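Long-range contacts in UTP-glucose-1-phosphate uridylyltransferase 2 (Trypanosoma brucei, PDB 3GUE), which probably catalyses the formation of UDP-glucose and diphosphate from UTP and glucose 1-phosphate, and is seen here with UDP-glucose bound: residues E245-T250 against F301-I306; L58-G63 against A364-R369; I52-S57 against I295-F300. All blocks are in the same frame, centred on the assembly; numbering follows the deposited sequence.

Contact 1: E245-T250 against F301-I306; sequences EVCRRT and FNTNNI. With UPG (uridine-5'-diphosphate-glucose), chain C.
Two donors of a single residue grip the carbonyl oxygen of Glu245: Thr303 N, and Thr303 OG1 at 2.9 Å from Glu245 O, both from the same face of the carbonyl plane. A chi1 of 68° sets the Thr303 hydroxyl between its own backbone N and carbonyl carbon, where it also accepts from Asn305 N in an ST turn; a beta-branched hydroxyl residue thus serves both strands, while its CG2 packs on Cys247 SG at 3.5 Å. Farther along, Cys247 and Phe301 form an antiparallel hydrogen-bonded pair, with Phe301 N reaching Cys247 O at 2.9 Å. At the other end, Asn305 ND2 meets Glu245 OE1 from above the carboxylate plane, the two flat groups being turned 76° apart. Glu245 OE2 forms a salt bridge with Arg371, so both carboxylate oxygens of this buried acid have partners. The extended Arg249 lays its NE 3.3 Å from Phe301 CD1, guanidinium and ring only 22° apart; the guanidinium is bonded to the carbonyl oxygens of Phe292, His298 and Asp253 and makes a cation-pi contact with Phe292. Asn302, its OD1 closing an Asx turn, turns ND2 to the glucose, 2.8 Å from UPG O3'. Asn304, bonded to Asn219, packs beside the sugar. Strand 300-309, antiparallel to its neighbours in the central mixed sheet, thereby carries part of the sugar-binding site of this GT-A-type nucleotidyltransferase.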
loop_
_atom_site.group_PDB
_atom_site.type_symbol
_atom_site.label_atom_id
_atom_site.label_comp_id
_atom_site.label_asym_id
_atom_site.label_seq_id
_atom_site.Cartn_x
_atom_site.Cartn_y
_atom_site.Cartn_z
ATOM N N GLU A 245 3.162 12.102 -3.380
ATOM C CA GLU A 245 4.543 11.853 -3.771
ATOM C C GLU A 245 4.541 10.719 -4.800
ATOM O O GLU A 245 3.851 9.730 -4.593
ATOM C CB GLU A 245 5.430 11.479 -2.558
ATOM C CG GLU A 245 5.434 12.446 -1.372
ATOM C CD GLU A 245 6.562 12.109 -0.401
ATOM O OE1 GLU A 245 7.112 10.981 -0.507
ATOM O OE2 GLU A 245 6.926 12.975 0.432
ATOM N N VAL A 246 5.231 10.910 -5.926
ATOM C CA VAL A 246 5.456 9.854 -6.933
ATOM C C VAL A 246 6.956 9.624 -7.155
ATOM O O VAL A 246 7.775 10.507 -6.882
ATOM C CB VAL A 246 4.797 10.180 -8.304
ATOM C CG1 VAL A 246 3.279 10.293 -8.189
ATOM C CG2 VAL A 246 5.404 11.460 -8.934
ATOM N N CYS A 247 7.308 8.441 -7.675
ATOM C CA CYS A 247 8.671 8.164 -8.105
ATOM C C CYS A 247 8.711 7.913 -9.616
ATOM O O CYS A 247 7.729 7.432 -10.218
ATOM C CB CYS A 247 9.228 6.938 -7.353
ATOM S SG CYS A 247 9.513 7.160 -5.549
ATOM N N ARG A 248 9.846 8.237 -10.227
ATOM C CA ARG A 248 10.187 7.701 -11.533
ATOM C C ARG A 248 10.066 6.172 -11.419
ATOM O O ARG A 248 10.789 5.511 -10.654
ATOM C CB ARG A 248 11.599 8.167 -11.965
ATOM C CG ARG A 248 12.228 7.419 -13.154
ATOM C CD ARG A 248 11.574 7.788 -14.471
ATOM N NE ARG A 248 12.208 7.146 -15.629
ATOM C CZ ARG A 248 11.820 7.318 -16.893
ATOM N NH1 ARG A 248 10.804 8.125 -17.172
ATOM N NH2 ARG A 248 12.449 6.682 -17.888
ATOM N N ARG A 249 9.083 5.636 -12.132
ATOM C CA ARG A 249 8.829 4.218 -12.159
ATOM C C ARG A 249 10.064 3.423 -12.609
ATOM O O ARG A 249 10.779 3.851 -13.506
ATOM C CB ARG A 249 7.655 3.917 -13.080
ATOM C CG ARG A 249 6.933 2.613 -12.758
ATOM C CD ARG A 249 5.740 2.496 -13.665
ATOM N NE ARG A 249 4.965 1.271 -13.472
ATOM C CZ ARG A 249 3.964 0.911 -14.260
ATOM N NH1 ARG A 249 3.604 1.694 -15.281
ATOM N NH2 ARG A 249 3.303 -0.204 -14.015
ATOM N N THR A 250 10.279 2.273 -11.960
ATOM C CA THR A 250 11.346 1.321 -12.284
ATOM C C THR A 250 10.730 0.003 -12.750
ATOM O O THR A 250 9.512 -0.192 -12.673
ATOM C CB THR A 250 12.257 1.024 -11.055
ATOM O OG1 THR A 250 11.476 0.421 -10.011
ATOM C CG2 THR A 250 12.917 2.305 -10.522
ATOM N N PHE A 301 4.907 6.810 -10.738
ATOM C CA PHE A 301 4.287 5.755 -9.927
ATOM C C PHE A 301 3.982 6.296 -8.536
ATOM O O PHE A 301 4.865 6.791 -7.858
ATOM C CB PHE A 301 5.244 4.541 -9.836
ATOM C CG PHE A 301 4.556 3.218 -9.585
ATOM C CD1 PHE A 301 3.871 2.556 -10.608
ATOM C CD2 PHE A 301 4.629 2.613 -8.342
ATOM C CE1 PHE A 301 3.261 1.337 -10.369
ATOM C CE2 PHE A 301 4.016 1.391 -8.103
ATOM C CZ PHE A 301 3.342 0.747 -9.105
ATOM N N ASN A 302 2.718 6.182 -8.127
ATOM C CA ASN A 302 2.283 6.578 -6.796
ATOM C C ASN A 302 2.981 5.779 -5.665
ATOM O O ASN A 302 2.952 4.540 -5.656
ATOM C CB ASN A 302 0.756 6.437 -6.698
ATOM C CG ASN A 302 0.226 6.786 -5.336
ATOM O OD1 ASN A 302 0.808 7.651 -4.608
ATOM N ND2 ASN A 302 -0.898 6.137 -4.954
ATOM N N THR A 303 3.617 6.508 -4.746
ATOM C CA THR A 303 4.267 5.929 -3.575
ATOM C C THR A 303 3.225 5.653 -2.483
ATOM O O THR A 303 3.487 4.889 -1.567
ATOM C CB THR A 303 5.332 6.856 -2.966
ATOM O OG1 THR A 303 4.698 8.005 -2.390
ATOM C CG2 THR A 303 6.419 7.307 -3.990
ATOM N N ASN A 304 2.064 6.309 -2.591
ATOM C CA ASN A 304 0.997 6.337 -1.551
ATOM C C ASN A 304 1.434 7.122 -0.276
ATOM O O ASN A 304 0.761 7.086 0.747
ATOM C CB ASN A 304 0.399 4.928 -1.255
ATOM C CG ASN A 304 -1.175 4.923 -1.260
ATOM O OD1 ASN A 304 -1.801 5.784 -1.892
ATOM N ND2 ASN A 304 -1.792 3.972 -0.541
ATOM N N ASN A 305 2.586 7.798 -0.359
ATOM C CA ASN A 305 2.960 8.847 0.588
ATOM C C ASN A 305 2.105 10.062 0.185
ATOM O O ASN A 305 2.439 10.768 -0.794
ATOM C CB ASN A 305 4.452 9.245 0.461
ATOM C CG ASN A 305 5.447 8.078 0.727
ATOM O OD1 ASN A 305 5.124 7.052 1.324
ATOM N ND2 ASN A 305 6.677 8.271 0.277
ATOM N N ILE A 306 1.028 10.306 0.926
ATOM C CA ILE A 306 0.076 11.389 0.604
ATOM C C ILE A 306 -0.129 12.351 1.776
ATOM O O ILE A 306 -0.433 11.929 2.882
ATOM C CB ILE A 306 -1.338 10.837 0.222
ATOM C CG1 ILE A 306 -1.279 9.694 -0.806
ATOM C CG2 ILE A 306 -2.253 11.955 -0.210
ATOM C CD1 ILE A 306 -0.693 10.093 -2.118
HETATM N N1 UPG C . -4.792 -1.111 3.484
HETATM C C2 UPG C . -5.695 -0.629 4.452
HETATM N N3 UPG C . -7.042 -0.858 4.232
HETATM C C4 UPG C . -7.524 -1.520 3.128
HETATM C C5 UPG C . -6.635 -1.985 2.151
HETATM C C6 UPG C . -5.268 -1.783 2.314
HETATM O O2 UPG C . -5.366 -0.043 5.495
HETATM O O4 UPG C . -8.749 -1.681 3.046
HETATM C C1C UPG C . -3.322 -0.886 3.669
HETATM C C2C UPG C . -2.333 -2.041 3.488
HETATM O O2C UPG C . -2.261 -2.843 4.675
HETATM C C3C UPG C . -1.042 -1.252 3.286
HETATM C C4C UPG C . -1.508 -0.075 2.443
HETATM O O4C UPG C . -2.938 0.062 2.657
HETATM O O3C UPG C . -0.603 -0.749 4.547
HETATM C C5C UPG C . -1.282 -0.330 0.917
HETATM O O5C UPG C . -2.086 -1.349 0.387
HETATM P PA UPG C . -1.496 -2.403 -0.683
HETATM O O1A UPG C . -0.200 -2.854 -0.100
HETATM O O2A UPG C . -2.497 -3.400 -1.078
HETATM O O3A UPG C . -1.141 -1.420 -1.955
HETATM P PB UPG C . -2.116 -1.018 -3.195
HETATM O O1B UPG C . -3.379 -0.506 -2.636
HETATM O O2B UPG C . -2.145 -2.099 -4.230
HETATM O O3B UPG C . -1.210 0.137 -3.844
HETATM C "C1'" UPG C . -0.973 1.372 -3.073
HETATM C "C2'" UPG C . -1.510 2.555 -3.866
HETATM C "C3'" UPG C . -0.811 2.557 -5.220
HETATM C "C4'" UPG C . 0.702 2.713 -4.999
HETATM C "C5'" UPG C . 1.232 1.575 -4.090
HETATM C "C6'" UPG C . 2.627 1.885 -3.612
HETATM O "O2'" UPG C . -2.932 2.451 -4.062
HETATM O "O3'" UPG C . -1.361 3.587 -6.024
HETATM O "O4'" UPG C . 1.392 2.701 -6.239
HETATM O "O5'" UPG C . 0.453 1.425 -2.871
HETATM O "O6'" UPG C . 3.227 0.690 -3.109
#

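Contact 2: L58-G63 against A364-R369; sequences LPFLQG and AVVVPR
Two backbone hydrogen bonds join Phe60's neighbours to Val366: Val366 N gives to Pro59 O at 2.8 Å, and Leu61 N gives to Val366 O at 3.1 Å. Proline suits position 59, since only its carbonyl is needed for the bridge. Around this single bridge the apolar side chains close in. The Phe60 ring lies flat over Val366 in a CH-pi contact, with Val366 CB 3.9 Å from the ring centroid and only 2° off the normal. With CG1 anti to the backbone N (chi1 -168°), Val366 places CG1 near CE1 and CG2 near CE2 beneath the same face. The same CG2 touches Leu58 CB at 3.8 Å, the two side chains crossing at about a right angle; a branched valine can thus serve both neighbours. On the other side of the bridge, Val365 CG1 packs 3.4 Å from Pro59 O. Leu61 reaches on to the next residues, its CD1 meeting Val367 CG1 and its CD2 resting 3.7 Å from Pro368 CD. The bridge thus holds the loop leading into the short helix 61-64, with Phe60 at its N-cap position, to 362-366, the outermost strand of the central mixed sheet.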
loop_
_atom_site.group_PDB
_atom_site.type_symbol
_atom_site.label_atom_id
_atom_site.label_comp_id
_atom_site.label_asym_id
_atom_site.label_seq_id
_atom_site.Cartn_x
_atom_site.Cartn_y
_atom_site.Cartn_z
ATOM N N LEU A 58 6.479 16.240 -14.580
ATOM C CA LEU A 58 6.060 16.675 -13.233
ATOM C C LEU A 58 7.162 17.450 -12.477
ATOM O O LEU A 58 8.343 17.245 -12.730
ATOM C CB LEU A 58 5.633 15.477 -12.370
ATOM C CG LEU A 58 4.326 14.720 -12.575
ATOM C CD1 LEU A 58 4.315 13.476 -11.663
ATOM C CD2 LEU A 58 3.107 15.606 -12.301
ATOM N N PRO A 59 6.775 18.307 -11.515
ATOM C CA PRO A 59 7.762 19.017 -10.707
ATOM C C PRO A 59 8.518 18.046 -9.826
ATOM O O PRO A 59 7.943 17.079 -9.346
ATOM C CB PRO A 59 6.910 19.918 -9.797
ATOM C CG PRO A 59 5.579 19.983 -10.443
ATOM C CD PRO A 59 5.402 18.651 -11.110
ATOM N N PHE A 60 9.802 18.322 -9.645
ATOM C CA PHE A 60 10.679 17.528 -8.821
ATOM C C PHE A 60 10.841 18.234 -7.501
ATOM O O PHE A 60 10.796 19.461 -7.442
ATOM C CB PHE A 60 12.046 17.362 -9.537
ATOM C CG PHE A 60 12.079 16.208 -10.507
ATOM C CD1 PHE A 60 12.898 15.100 -10.270
ATOM C CD2 PHE A 60 11.266 16.211 -11.639
ATOM C CE1 PHE A 60 12.908 14.021 -11.157
ATOM C CE2 PHE A 60 11.261 15.142 -12.527
ATOM C CZ PHE A 60 12.091 14.041 -12.287
ATOM N N LEU A 61 11.049 17.454 -6.444
ATOM C CA LEU A 61 11.212 17.962 -5.077
ATOM C C LEU A 61 12.359 18.969 -4.882
ATOM O O LEU A 61 12.197 19.974 -4.160
ATOM C CB LEU A 61 11.393 16.776 -4.144
ATOM C CG LEU A 61 11.148 16.890 -2.659
ATOM C CD1 LEU A 61 9.683 16.950 -2.358
ATOM C CD2 LEU A 61 11.768 15.640 -2.064
ATOM N N GLN A 62 13.501 18.711 -5.525
ATOM C CA GLN A 62 14.669 19.607 -5.449
ATOM C C GLN A 62 14.340 21.009 -5.942
ATOM O O GLN A 62 14.702 22.001 -5.294
ATOM C CB GLN A 62 15.872 19.048 -6.229
ATOM C CG GLN A 62 17.221 19.522 -5.674
ATOM C CD GLN A 62 18.416 18.927 -6.397
ATOM N N GLY A 63 13.664 21.084 -7.087
ATOM C CA GLY A 63 13.118 22.335 -7.572
ATOM C C GLY A 63 12.304 23.024 -6.496
ATOM O O GLY A 63 12.721 24.056 -5.978
ATOM N N ALA A 364 0.912 16.459 -7.741
ATOM C CA ALA A 364 1.825 15.349 -7.577
ATOM C C ALA A 364 3.254 15.870 -7.811
ATOM O O ALA A 364 3.490 16.684 -8.716
ATOM C CB ALA A 364 1.486 14.258 -8.557
ATOM N N VAL A 365 4.203 15.401 -7.002
ATOM C CA VAL A 365 5.622 15.802 -7.118
ATOM C C VAL A 365 6.529 14.583 -7.173
ATOM O O VAL A 365 6.322 13.622 -6.414
ATOM C CB VAL A 365 6.039 16.661 -5.887
ATOM C CG1 VAL A 365 7.498 17.231 -6.029
ATOM C CG2 VAL A 365 5.035 17.752 -5.631
ATOM N N VAL A 366 7.557 14.608 -8.026
ATOM C CA VAL A 366 8.498 13.474 -8.066
ATOM C C VAL A 366 9.517 13.512 -6.924
ATOM O O VAL A 366 10.224 14.506 -6.752
ATOM C CB VAL A 366 9.234 13.310 -9.435
ATOM C CG1 VAL A 366 9.942 11.956 -9.467
ATOM C CG2 VAL A 366 8.264 13.415 -10.591
ATOM N N VAL A 367 9.576 12.437 -6.135
ATOM C CA VAL A 367 10.460 12.390 -4.973
ATOM C C VAL A 367 11.541 11.336 -5.236
ATOM O O VAL A 367 11.365 10.458 -6.109
ATOM C CB VAL A 367 9.690 12.175 -3.605
ATOM C CG1 VAL A 367 8.627 13.268 -3.392
ATOM C CG2 VAL A 367 9.078 10.736 -3.467
ATOM N N PRO A 368 12.698 11.459 -4.553
ATOM C CA PRO A 368 13.720 10.439 -4.721
ATOM C C PRO A 368 13.233 9.030 -4.288
ATOM O O PRO A 368 12.415 8.894 -3.379
ATOM C CB PRO A 368 14.855 10.917 -3.812
ATOM C CG PRO A 368 14.585 12.379 -3.584
ATOM C CD PRO A 368 13.110 12.518 -3.612
ATOM N N ARG A 369 13.734 8.002 -4.964
ATOM C CA ARG A 369 13.409 6.630 -4.609
ATOM C C ARG A 369 13.657 6.308 -3.140
ATOM O O ARG A 369 13.082 5.368 -2.643
ATOM C CB ARG A 369 14.182 5.634 -5.494
ATOM C CG ARG A 369 13.681 4.201 -5.377
ATOM C CD ARG A 369 12.830 3.817 -6.572
ATOM N NE ARG A 369 12.094 2.569 -6.368
ATOM C CZ ARG A 369 10.895 2.317 -6.904
ATOM N NH1 ARG A 369 10.288 3.246 -7.630
ATOM N NH2 ARG A 369 10.274 1.174 -6.667
#

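Contact 3: I52-S57 against I295-F300; sequences ISPVES and IAKHCF. Unlike the reference sequence in segment 52-57: Ser53 (reference Phe). With SO4 (sulfate ion), chain G.
Lys297 meets Pro54 through its backbone: Pro54 CB lies 3.4 Å from Lys297 O, the compact proline ring fitting close to the carbonyl. The same oxygen accepts from a water that donates to Val55 O, 2.6 Å from each, so one molecule ties the two backbones together where no direct hydrogen bond joins them. The Lys297 side chain runs out extended, and NZ forms a salt bridge with Glu49 and a hydrogen bond to O3 of a sulfate ion, probably from the crystallisation liquor, at 3.0 Å.

His298 follows, with its ring near Ile52 and Pro54; Ile52 CD1 stands 4.2 Å from His298 CE1. ND1 is bonded to a second water at 2.7 Å, lying in the plane of the ring at its edge, and that water accepts from Val55 N. NE2 is bonded to Glu49; with two ring nitrogens, histidine can serve the acid and the water at once, and its ring also stacks on His258. The contact brings the loop between helix 289-292 and strand 300-309 against the short, weakly bonded edge strand 53-54 of a small three-stranded antiparallel sheet.

Cys299 sets its SG 3.7 Å above one face of the Phe300 ring, offset toward the rim, and near Val55 O. Phe300 itself turns an edge to the backbone of residues 55-57: CE2 is 3.1 Å from Val55 O, lying near the ring plane, where the slightly positive ring hydrogens probably suit a carbonyl oxygen. Val55 CG1, anti to the backbone N (chi1 178°), is thereby set against Phe300 CD2 at 3.7 Å, the side chains crossing at about a right angle.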
loop_
_atom_site.group_PDB
_atom_site.type_symbol
_atom_site.label_atom_id
_atom_site.label_comp_id
_atom_site.label_asym_id
_atom_site.label_seq_id
_atom_site.Cartn_x
_atom_site.Cartn_y
_atom_site.Cartn_z
ATOM N N ILE A 52 -7.342 7.549 -21.344
ATOM C CA ILE A 52 -6.352 8.358 -20.666
ATOM C C ILE A 52 -5.158 8.670 -21.552
ATOM O O ILE A 52 -4.934 8.031 -22.596
ATOM C CB ILE A 52 -5.855 7.679 -19.368
ATOM C CG1 ILE A 52 -5.428 6.234 -19.658
ATOM C CG2 ILE A 52 -6.937 7.778 -18.284
ATOM C CD1 ILE A 52 -4.476 5.658 -18.662
ATOM N N SER A 53 -4.406 9.663 -21.105
ATOM C CA SER A 53 -3.199 10.134 -21.759
ATOM C C SER A 53 -2.087 10.048 -20.726
ATOM O O SER A 53 -2.355 10.198 -19.533
ATOM C CB SER A 53 -3.386 11.581 -22.178
ATOM O OG SER A 53 -4.311 11.636 -23.240
ATOM N N PRO A 54 -0.841 9.789 -21.164
ATOM C CA PRO A 54 0.272 9.753 -20.207
ATOM C C PRO A 54 0.663 11.125 -19.616
ATOM O O PRO A 54 0.561 12.147 -20.281
ATOM C CB PRO A 54 1.423 9.161 -21.025
ATOM C CG PRO A 54 1.086 9.489 -22.438
ATOM C CD PRO A 54 -0.400 9.484 -22.539
ATOM N N VAL A 55 1.085 11.115 -18.361
ATOM C CA VAL A 55 1.719 12.269 -17.727
ATOM C C VAL A 55 3.208 12.313 -18.107
ATOM O O VAL A 55 4.011 11.491 -17.638
ATOM C CB VAL A 55 1.573 12.231 -16.183
ATOM C CG1 VAL A 55 2.282 13.432 -15.547
ATOM C CG2 VAL A 55 0.132 12.190 -15.773
ATOM N N GLU A 56 3.562 13.309 -18.910
ATOM C CA GLU A 56 4.879 13.415 -19.537
ATOM C C GLU A 56 5.906 14.148 -18.685
ATOM O O GLU A 56 7.126 13.959 -18.841
ATOM C CB GLU A 56 4.736 14.095 -20.907
ATOM C CG GLU A 56 4.480 15.614 -20.889
ATOM C CD GLU A 56 2.997 16.033 -20.890
ATOM O OE1 GLU A 56 2.129 15.368 -20.245
ATOM O OE2 GLU A 56 2.713 17.074 -21.540
ATOM N N SER A 57 5.419 14.993 -17.783
ATOM C CA SER A 57 6.307 15.766 -16.948
ATOM C C SER A 57 5.641 16.067 -15.616
ATOM O O SER A 57 4.398 16.070 -15.540
ATOM C CB SER A 57 6.765 17.042 -17.668
ATOM O OG SER A 57 5.725 17.985 -17.779
ATOM N N ILE A 295 6.777 1.120 -18.427
ATOM C CA ILE A 295 7.251 2.063 -17.398
ATOM C C ILE A 295 7.750 3.383 -18.003
ATOM O O ILE A 295 7.899 4.385 -17.283
ATOM C CB ILE A 295 8.338 1.458 -16.468
ATOM C CG1 ILE A 295 9.659 1.219 -17.239
ATOM C CG2 ILE A 295 7.815 0.186 -15.749
ATOM C CD1 ILE A 295 10.826 0.868 -16.333
ATOM N N ALA A 296 7.976 3.371 -19.318
ATOM C CA ALA A 296 8.480 4.536 -20.034
ATOM C C ALA A 296 7.324 5.467 -20.404
ATOM O O ALA A 296 7.478 6.678 -20.364
ATOM C CB ALA A 296 9.239 4.102 -21.272
ATOM N N LYS A 297 6.173 4.877 -20.756
ATOM C CA LYS A 297 4.948 5.630 -21.044
ATOM C C LYS A 297 4.267 6.153 -19.773
ATOM O O LYS A 297 3.926 7.343 -19.667
ATOM C CB LYS A 297 3.976 4.755 -21.846
ATOM C CG LYS A 297 2.888 5.530 -22.569
ATOM C CD LYS A 297 1.708 4.640 -22.888
ATOM C CE LYS A 297 0.769 5.326 -23.862
ATOM N NZ LYS A 297 -0.223 4.375 -24.453
ATOM N N HIS A 298 4.055 5.243 -18.816
ATOM C CA HIS A 298 3.436 5.561 -17.552
ATOM C C HIS A 298 4.517 5.469 -16.471
ATOM O O HIS A 298 4.612 4.480 -15.750
ATOM C CB HIS A 298 2.264 4.608 -17.299
ATOM C CG HIS A 298 1.204 4.691 -18.353
ATOM N ND1 HIS A 298 0.443 5.823 -18.557
ATOM C CD2 HIS A 298 0.814 3.803 -19.294
ATOM C CE1 HIS A 298 -0.409 5.605 -19.540
ATOM N NE2 HIS A 298 -0.195 4.392 -20.014
ATOM N N CYS A 299 5.320 6.536 -16.411
ATOM C CA CYS A 299 6.582 6.634 -15.669
ATOM C C CYS A 299 6.502 7.259 -14.287
ATOM O O CYS A 299 7.511 7.315 -13.565
ATOM C CB CYS A 299 7.592 7.454 -16.494
ATOM S SG CYS A 299 7.011 9.074 -17.044
ATOM N N PHE A 300 5.320 7.751 -13.924
ATOM C CA PHE A 300 5.120 8.339 -12.600
ATOM C C PHE A 300 4.250 7.450 -11.703
ATOM O O PHE A 300 3.036 7.332 -11.886
ATOM C CB PHE A 300 4.592 9.768 -12.708
ATOM C CG PHE A 300 5.519 10.696 -13.438
ATOM C CD1 PHE A 300 6.799 10.953 -12.954
ATOM C CD2 PHE A 300 5.123 11.293 -14.626
ATOM C CE1 PHE A 300 7.662 11.790 -13.643
ATOM C CE2 PHE A 300 5.978 12.178 -15.319
ATOM C CZ PHE A 300 7.249 12.417 -14.827
HETATM S S SO4 G . 1.837 0.819 -25.464
HETATM O O1 SO4 G . 1.264 -0.180 -26.378
HETATM O O2 SO4 G . 2.643 1.769 -26.234
HETATM O O3 SO4 G . 0.751 1.520 -24.775
HETATM O O4 SO4 G . 2.636 0.120 -24.460
HETATM O O HOH W 1 0.753 8.224 -17.351
HETATM O O HOH W 2 3.242 9.014 -17.731
#

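Contacts 1 and 2 share the central mixed sheet, their centres about 9 Å apart: strand 242-248 lies between 300-309 and 362-366, and Val246 is probably hydrogen-bonded to Val365 and Val367. Contact 3 lies about 12 Å from contact 1 and 15 Å from contact 2, centre to centre; Arg249 of contact 1 probably bonds to the backbone of Cys299 and His298 of contact 3, whose Phe300 packs against Leu58 and Val366 of contact 2. Along the chain the segments come as 52-57, 58-63, 245-250, 295-300, 301-306, 364-369, so contact 1 nests inside contact 2 while contact 3 crosses both. Residues 52-63 are thus laid against a loop and strands far later in sequence, beside the strand carrying part of the sugar site.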